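Local coordinates for DNA excision repair protein ERCC-6-like (Homo sapiens, PDB 5JNO), which acts as an ATP-dependent DNA translocase and tension sensor on stretched, catenated DNA in anaphase, and is represented here by its N-terminal TPR piece, at residues Y15-E18 with A19-T23; E29-F32 with K33-L37; E2-S5 with P6-A10. All blocks are in the same frame, centred on the assembly; numbering follows the deposited sequence.

Interaction 1: Y15-E18 with A19-T23; sequences YVKE and AKEAT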
loop_
_atom_site.group_PDB
_atom_site.type_symbol
_atom_site.label_atom_id
_atom_site.label_comp_id
_atom_site.label_asym_id
_atom_site.label_seq_id
_atom_site.Cartn_x
_atom_site.Cartn_y
_atom_site.Cartn_z
ATOM N N TYR B 15 4.815 6.611 9.590
ATOM C CA TYR B 15 5.445 5.663 10.512
ATOM C C TYR B 15 6.526 4.837 9.854
ATOM O O TYR B 15 7.624 4.739 10.395
ATOM C CB TYR B 15 4.424 4.736 11.187
ATOM C CG TYR B 15 3.487 5.431 12.154
ATOM C CD1 TYR B 15 3.891 6.555 12.895
ATOM C CD2 TYR B 15 2.193 4.950 12.356
ATOM C CE1 TYR B 15 3.034 7.172 13.794
ATOM C CE2 TYR B 15 1.316 5.578 13.227
ATOM C CZ TYR B 15 1.745 6.680 13.942
ATOM O OH TYR B 15 0.896 7.278 14.825
ATOM N N VAL B 16 6.249 4.281 8.683
ATOM C CA VAL B 16 7.260 3.507 7.954
ATOM C C VAL B 16 8.410 4.397 7.518
ATOM O O VAL B 16 9.557 3.992 7.654
ATOM C CB VAL B 16 6.673 2.754 6.726
ATOM C CG1 VAL B 16 7.752 2.133 5.839
ATOM C CG2 VAL B 16 5.727 1.676 7.210
ATOM N N LYS B 17 8.118 5.584 6.980
ATOM C CA LYS B 17 9.189 6.485 6.571
ATOM C C LYS B 17 10.155 6.763 7.754
ATOM O O LYS B 17 11.369 6.719 7.585
ATOM C CB LYS B 17 8.644 7.805 6.052
ATOM C CG LYS B 17 9.721 8.725 5.483
ATOM C CD LYS B 17 9.221 10.154 5.297
ATOM C CE LYS B 17 10.192 11.024 4.483
ATOM N NZ LYS B 17 9.907 11.013 3.013
ATOM N N GLU B 18 9.586 7.056 8.917
ATOM C CA GLU B 18 10.366 7.419 10.116
ATOM C C GLU B 18 11.062 6.212 10.734
ATOM O O GLU B 18 12.174 6.338 11.237
ATOM C CB GLU B 18 9.489 8.120 11.157
ATOM C CG GLU B 18 9.208 9.572 10.794
ATOM C CD GLU B 18 8.020 10.176 11.527
ATOM O OE1 GLU B 18 7.398 9.480 12.361
ATOM O OE2 GLU B 18 7.694 11.356 11.250
ATOM N N ALA B 19 10.417 5.047 10.679
ATOM C CA ALA B 19 11.046 3.813 11.142
ATOM C C ALA B 19 12.272 3.459 10.309
ATOM O O ALA B 19 13.282 3.017 10.864
ATOM C CB ALA B 19 10.058 2.664 11.169
ATOM N N LYS B 20 12.196 3.680 8.993
ATOM C CA LYS B 20 13.362 3.494 8.126
ATOM C C LYS B 20 14.500 4.462 8.452
ATOM O O LYS B 20 15.648 4.051 8.491
ATOM C CB LYS B 20 12.988 3.608 6.657
ATOM C CG LYS B 20 12.230 2.390 6.179
ATOM C CD LYS B 20 11.814 2.538 4.739
ATOM C CE LYS B 20 11.058 1.302 4.280
ATOM N NZ LYS B 20 10.745 1.386 2.824
ATOM N N GLU B 21 14.174 5.739 8.658
ATOM C CA GLU B 21 15.178 6.751 8.982
ATOM C C GLU B 21 15.828 6.450 10.319
ATOM O O GLU B 21 17.055 6.504 10.434
ATOM C CB GLU B 21 14.574 8.151 8.977
ATOM C CG GLU B 21 14.458 8.726 7.570
ATOM C CD GLU B 21 13.276 9.683 7.371
ATOM O OE1 GLU B 21 12.708 10.187 8.365
ATOM O OE2 GLU B 21 12.914 9.933 6.199
ATOM N N ALA B 22 15.003 6.095 11.305
ATOM C CA ALA B 22 15.479 5.663 12.616
ATOM C C ALA B 22 16.452 4.481 12.524
ATOM O O ALA B 22 17.467 4.445 13.236
ATOM C CB ALA B 22 14.314 5.316 13.532
ATOM N N THR B 23 16.146 3.528 11.653
ATOM C CA THR B 23 17.011 2.368 11.436
ATOM C C THR B 23 18.330 2.826 10.828
ATOM O O THR B 23 19.383 2.466 11.353
ATOM C CB THR B 23 16.339 1.293 10.543
ATOM O OG1 THR B 23 15.157 0.786 11.187
ATOM C CG2 THR B 23 17.301 0.136 10.290
#

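Interaction 2: E29-F32 with K33-L37; sequences EEAF and KLFNL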
loop_
_atom_site.group_PDB
_atom_site.type_symbol
_atom_site.label_atom_id
_atom_site.label_comp_id
_atom_site.label_asym_id
_atom_site.label_seq_id
_atom_site.Cartn_x
_atom_site.Cartn_y
_atom_site.Cartn_z
ATOM N N GLU B 29 15.318 1.379 18.882
ATOM C CA GLU B 29 14.230 1.527 19.849
ATOM C C GLU B 29 13.054 2.234 19.231
ATOM O O GLU B 29 11.926 1.800 19.400
ATOM C CB GLU B 29 14.695 2.322 21.073
ATOM C CG GLU B 29 13.577 2.813 21.980
ATOM C CD GLU B 29 14.108 3.389 23.285
ATOM O OE1 GLU B 29 14.945 4.312 23.199
ATOM O OE2 GLU B 29 13.686 2.919 24.374
ATOM N N GLU B 30 13.354 3.350 18.576
ATOM C CA GLU B 30 12.370 4.185 17.901
ATOM C C GLU B 30 11.801 3.462 16.676
ATOM O O GLU B 30 10.588 3.447 16.467
ATOM C CB GLU B 30 13.013 5.515 17.481
ATOM C CG GLU B 30 12.082 6.506 16.764
ATOM C CD GLU B 30 11.068 7.173 17.677
ATOM O OE1 GLU B 30 11.106 6.968 18.912
ATOM O OE2 GLU B 30 10.229 7.930 17.141
ATOM N N ALA B 31 12.685 2.861 15.883
ATOM C CA ALA B 31 12.277 2.063 14.730
ATOM C C ALA B 31 11.259 0.973 15.105
ATOM O O ALA B 31 10.236 0.797 14.415
ATOM C CB ALA B 31 13.497 1.448 14.070
ATOM N N PHE B 32 11.545 0.264 16.200
ATOM C CA PHE B 32 10.713 -0.839 16.678
ATOM C C PHE B 32 9.354 -0.312 17.071
ATOM O O PHE B 32 8.337 -0.887 16.681
ATOM C CB PHE B 32 11.381 -1.579 17.869
ATOM C CG PHE B 32 10.557 -2.714 18.446
ATOM C CD1 PHE B 32 9.646 -2.483 19.469
ATOM C CD2 PHE B 32 10.718 -4.013 17.996
ATOM C CE1 PHE B 32 8.901 -3.523 20.025
ATOM C CE2 PHE B 32 9.969 -5.057 18.536
ATOM C CZ PHE B 32 9.062 -4.814 19.552
ATOM N N LYS B 33 9.335 0.768 17.845
ATOM C CA LYS B 33 8.090 1.405 18.226
ATOM C C LYS B 33 7.291 1.820 16.962
ATOM O O LYS B 33 6.109 1.507 16.860
ATOM C CB LYS B 33 8.374 2.622 19.094
ATOM C CG LYS B 33 7.145 3.413 19.523
ATOM C CD LYS B 33 7.553 4.727 20.192
ATOM C CE LYS B 33 6.535 5.836 19.960
ATOM N NZ LYS B 33 7.169 7.156 20.200
ATOM N N LEU B 34 7.944 2.500 16.022
ATOM C CA LEU B 34 7.257 3.012 14.814
ATOM C C LEU B 34 6.756 1.911 13.860
ATOM O O LEU B 34 5.573 1.921 13.470
ATOM C CB LEU B 34 8.140 3.999 14.058
ATOM C CG LEU B 34 8.431 5.304 14.796
ATOM C CD1 LEU B 34 9.518 6.070 14.060
ATOM C CD2 LEU B 34 7.184 6.163 14.943
ATOM N N PHE B 35 7.619 0.951 13.514
ATOM C CA PHE B 35 7.156 -0.221 12.775
ATOM C C PHE B 35 5.961 -0.904 13.439
ATOM O O PHE B 35 5.084 -1.393 12.747
ATOM C CB PHE B 35 8.261 -1.249 12.525
ATOM C CG PHE B 35 9.240 -0.851 11.450
ATOM C CD1 PHE B 35 8.803 -0.512 10.155
ATOM C CD2 PHE B 35 10.620 -0.873 11.698
ATOM C CE1 PHE B 35 9.726 -0.162 9.161
ATOM C CE2 PHE B 35 11.544 -0.521 10.709
ATOM C CZ PHE B 35 11.101 -0.168 9.442
ATOM N N ASN B 36 5.905 -0.940 14.764
ATOM C CA ASN B 36 4.753 -1.554 15.431
ATOM C C ASN B 36 3.472 -0.778 15.310
ATOM O O ASN B 36 2.411 -1.379 15.214
ATOM C CB ASN B 36 5.046 -1.800 16.911
ATOM C CG ASN B 36 5.724 -3.122 17.124
ATOM O OD1 ASN B 36 5.106 -4.171 16.937
ATOM N ND2 ASN B 36 7.000 -3.088 17.463
ATOM N N LEU B 37 3.568 0.545 15.372
ATOM C CA LEU B 37 2.413 1.417 15.158
ATOM C C LEU B 37 1.879 1.283 13.709
ATOM O O LEU B 37 0.665 1.284 13.488
ATOM C CB LEU B 37 2.771 2.872 15.468
ATOM C CG LEU B 37 3.094 3.150 16.932
ATOM C CD1 LEU B 37 3.735 4.519 17.097
ATOM C CD2 LEU B 37 1.850 3.027 17.798
#

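Interaction 3: E2-S5 with P6-A10; sequences EALS and PEQAA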
loop_
_atom_site.group_PDB
_atom_site.type_symbol
_atom_site.label_atom_id
_atom_site.label_comp_id
_atom_site.label_asym_id
_atom_site.label_seq_id
_atom_site.Cartn_x
_atom_site.Cartn_y
_atom_site.Cartn_z
ATOM N N GLU B 2 -12.750 -3.988 7.620
ATOM C CA GLU B 2 -12.508 -2.514 7.554
ATOM C C GLU B 2 -11.744 -1.951 6.327
ATOM O O GLU B 2 -10.719 -2.514 5.901
ATOM C CB GLU B 2 -11.816 -2.065 8.864
ATOM C CG GLU B 2 -11.983 -0.608 9.295
ATOM C CD GLU B 2 -11.563 -0.404 10.755
ATOM O OE1 GLU B 2 -12.233 -0.957 11.659
ATOM O OE2 GLU B 2 -10.559 0.296 11.004
ATOM N N ALA B 3 -12.244 -0.827 5.787
ATOM C CA ALA B 3 -11.601 -0.137 4.647
ATOM C C ALA B 3 -10.491 0.768 5.125
ATOM O O ALA B 3 -10.643 1.444 6.144
ATOM C CB ALA B 3 -12.615 0.674 3.840
ATOM N N LEU B 4 -9.372 0.794 4.409
ATOM C CA LEU B 4 -8.287 1.705 4.770
ATOM C C LEU B 4 -8.705 3.131 4.423
ATOM O O LEU B 4 -8.972 3.423 3.257
ATOM C CB LEU B 4 -6.997 1.364 4.010
ATOM C CG LEU B 4 -5.742 2.174 4.392
ATOM C CD1 LEU B 4 -5.222 1.880 5.799
ATOM C CD2 LEU B 4 -4.642 1.887 3.391
ATOM N N SER B 5 -8.760 3.992 5.431
ATOM C CA SER B 5 -9.037 5.415 5.262
ATOM C C SER B 5 -7.774 6.155 4.841
ATOM O O SER B 5 -6.669 5.715 5.116
ATOM C CB SER B 5 -9.571 6.020 6.570
ATOM O OG SER B 5 -8.514 6.278 7.479
ATOM N N PRO B 6 -7.923 7.301 4.180
ATOM C CA PRO B 6 -6.737 8.064 3.849
ATOM C C PRO B 6 -5.944 8.550 5.068
ATOM O O PRO B 6 -4.742 8.743 4.974
ATOM C CB PRO B 6 -7.296 9.240 3.062
ATOM C CG PRO B 6 -8.545 8.703 2.446
ATOM C CD PRO B 6 -9.126 7.822 3.497
ATOM N N GLU B 7 -6.642 8.754 6.181
ATOM C CA GLU B 7 -6.046 9.114 7.463
ATOM C C GLU B 7 -5.154 8.002 7.962
ATOM O O GLU B 7 -4.029 8.242 8.353
ATOM C CB GLU B 7 -7.134 9.368 8.529
ATOM C CG GLU B 7 -8.033 10.571 8.273
ATOM C CD GLU B 7 -9.338 10.245 7.531
ATOM O OE1 GLU B 7 -9.342 9.555 6.479
ATOM O OE2 GLU B 7 -10.379 10.704 8.007
ATOM N N GLN B 8 -5.679 6.788 7.952
ATOM C CA GLN B 8 -4.899 5.623 8.317
ATOM C C GLN B 8 -3.670 5.482 7.416
ATOM O O GLN B 8 -2.560 5.329 7.912
ATOM C CB GLN B 8 -5.758 4.364 8.262
ATOM C CG GLN B 8 -6.781 4.296 9.382
ATOM C CD GLN B 8 -7.773 3.137 9.240
ATOM O OE1 GLN B 8 -8.240 2.789 8.146
ATOM N NE2 GLN B 8 -8.118 2.541 10.371
ATOM N N ALA B 9 -3.865 5.579 6.098
ATOM C CA ALA B 9 -2.763 5.423 5.167
ATOM C C ALA B 9 -1.674 6.412 5.466
ATOM O O ALA B 9 -0.484 6.052 5.451
ATOM C CB ALA B 9 -3.213 5.556 3.725
ATOM N N ALA B 10 -2.077 7.655 5.739
ATOM C CA ALA B 10 -1.104 8.723 5.977
ATOM C C ALA B 10 -0.242 8.418 7.202
ATOM O O ALA B 10 0.964 8.584 7.152
ATOM C CB ALA B 10 -1.798 10.072 6.109
#

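Interaction 1: Y15-E18 with A19-T23
Val-16 and Lys-20 touch along one flank of helix 6-25, most of which forms the first helix of the TPR repeat. The contact is a stretch of about two and a half turns of alpha-helix, made between residues three to five apart. Its tight part is the backbone and the small side chains on the inner face. Ala-19 N donates to Tyr-15 O at 2.8 Å, and Ala-22 N donates to Glu-18 O, also at 2.8 Å. The bond from Glu-21 N to Lys-17 O is longer, at 3.2 Å. Ala-19 and Ala-22 are both buried. The methyl of Ala-19 packs against Leu-34 and Phe-35 of helix 28-41, so the two antiparallel helices of the TPR hairpin meet here.

The solvent side is looser and carries long charged chains. Lys-20 runs extended beside Val-16, both pointing the same way, and its CE rests 3.7 Å from Val-16 CG1. That methyl stands anti to the backbone N of Val-16 (chi1 171°), which sends it up the helix toward the lysine. Lys-17 and Glu-21 meet obliquely instead. Glu-21 OE2 lies 3.4 Å from Lys-17 CE, against the aliphatic part of the chain. The ammonium turns off at the last torsion, and Lys-17 NZ stays 4.5 Å from Glu-21 OE2. The two charges probably attract, but they form no salt bridge. Glu-18 OE2 lies 5.9 Å from Glu-21 OE1, and these like charges probably repel weakly.

Further along the helix, Ala-19 O is gripped twice by Thr-23. The backbone N and the side-chain hydroxyl reach it from opposite faces of the carbonyl plane, and Thr-23 OG1 donates to Ala-19 O at 2.9 Å.

Interaction 2: E29-F32 with K33-L37
Helix 28-41 is the second helix of the TPR repeat, and here Phe-32 meets Asn-36 one turn later on its outer side. The amide of Asn-36 crosses over the phenyl ring of Phe-32. Asn-36 ND2 sits 3.2 Å above the ring plane, over its centre, with the amide plane turned 63° from the ring. Phe-32 CG is anti to its own backbone N (chi1 178°), which lays the ring alongside the next turn and beneath the amide.

The same amide nitrogen donates to the backbone. Asn-36 ND2 reaches Phe-32 O at 2.7 Å, but the bond is bent, with an N-H...O angle of 141°, and the donor stands above the carbonyl plane. Asn-36 N donates to Phe-32 O at 3.1 Å from the opposite face. Two bonds from one residue therefore grip this carbonyl.

On another flank Glu-30 bends at its second torsion and leans forward along the helix. Its carboxylate comes over Leu-34, with Glu-30 OE2 3.7 Å from Leu-34 CD1. It also lies beside Lys-33, where Glu-30 OE1 and Lys-33 NZ are 4.1 Å apart, beyond a salt bridge.

The inner face is apolar. Phe-35 turns back toward the preceding turn, and its CD2 is 3.2 Å from Ala-31 O. Ala-31, Leu-34 and Phe-35 are buried. They pack on Thr-23, Glu-18 and Ala-19 of helix 6-25. Small and large side chains fitted together between antiparallel helices are typical of the TPR helix-turn-helix.

Interaction 3: E2-S5 with P6-A10
Ser-5 OG accepts from Gln-8 N at 2.9 Å, with a nearly straight N-H...O angle of 169°. Gln-8 answers with its side chain: Ser-5 N donates to Gln-8 OE1 at 3.0 Å. This reciprocal pair is a capping box, with Ser-5 at the N-cap of helix 6-25. The serine hydroxyl lies between its backbone N and carbonyl carbon (chi1 79°), which points it at the first turn. Gln-8 runs extended beyond CG, back along the incoming chain, and so reaches the serine backbone. The donor of that bond, Ser-5 N, lies slightly tilted from the carbonyl plane of the Gln-8 amide. Ala-9 N donates to Ser-5 O and begins the regular helical bonding, and Pro-6 supplies the first residue of the helix.

The other amide atom of Gln-8 faces Glu-2. Gln-8 NE2 makes a weak bond to Glu-2 OE2 at 3.4 Å. The two side chains cross at about a right angle, yet the carboxylate and amide groups are nearly coplanar, 14° apart. The amide thus joins two points of the loop before the helix, one at each end of segment 2-5.

An acidic side chain of another protein's chain accepts from Leu-4 N, and a basic one is hydrogen-bonded to Glu-2 O. Ala-9 and Ala-10 each pack on an aromatic side chain of that chain. The capped helix start is therefore part of a binding surface.

Beneath the box, Leu-4 is buried and bridges the turn with both of its methyls. Its CD2 lies 4.0 Å from Ala-9 CB, and Leu-4 CD1 lies 3.5 Å from Gln-8 CB.

Overall arrangement
The three contacts follow the chain in the order 3, 1, 2. Interactions 3 and 1 share helix 6-25: the first caps its start, and the second lies further along it, with centres 19 Å apart. Interaction 2 is on helix 28-41, which comes next in the chain. Its centre is 8 Å from that of interaction 1, and the two touch where the helices pack, within the TPR 1 repeat. Interaction 3 does not touch either; its nearest atoms are about 5 Å from interaction 1 and 8 Å from interaction 2. The repeat thus forms the helical hairpin, while the capped N-terminal end reaches out to a second protein.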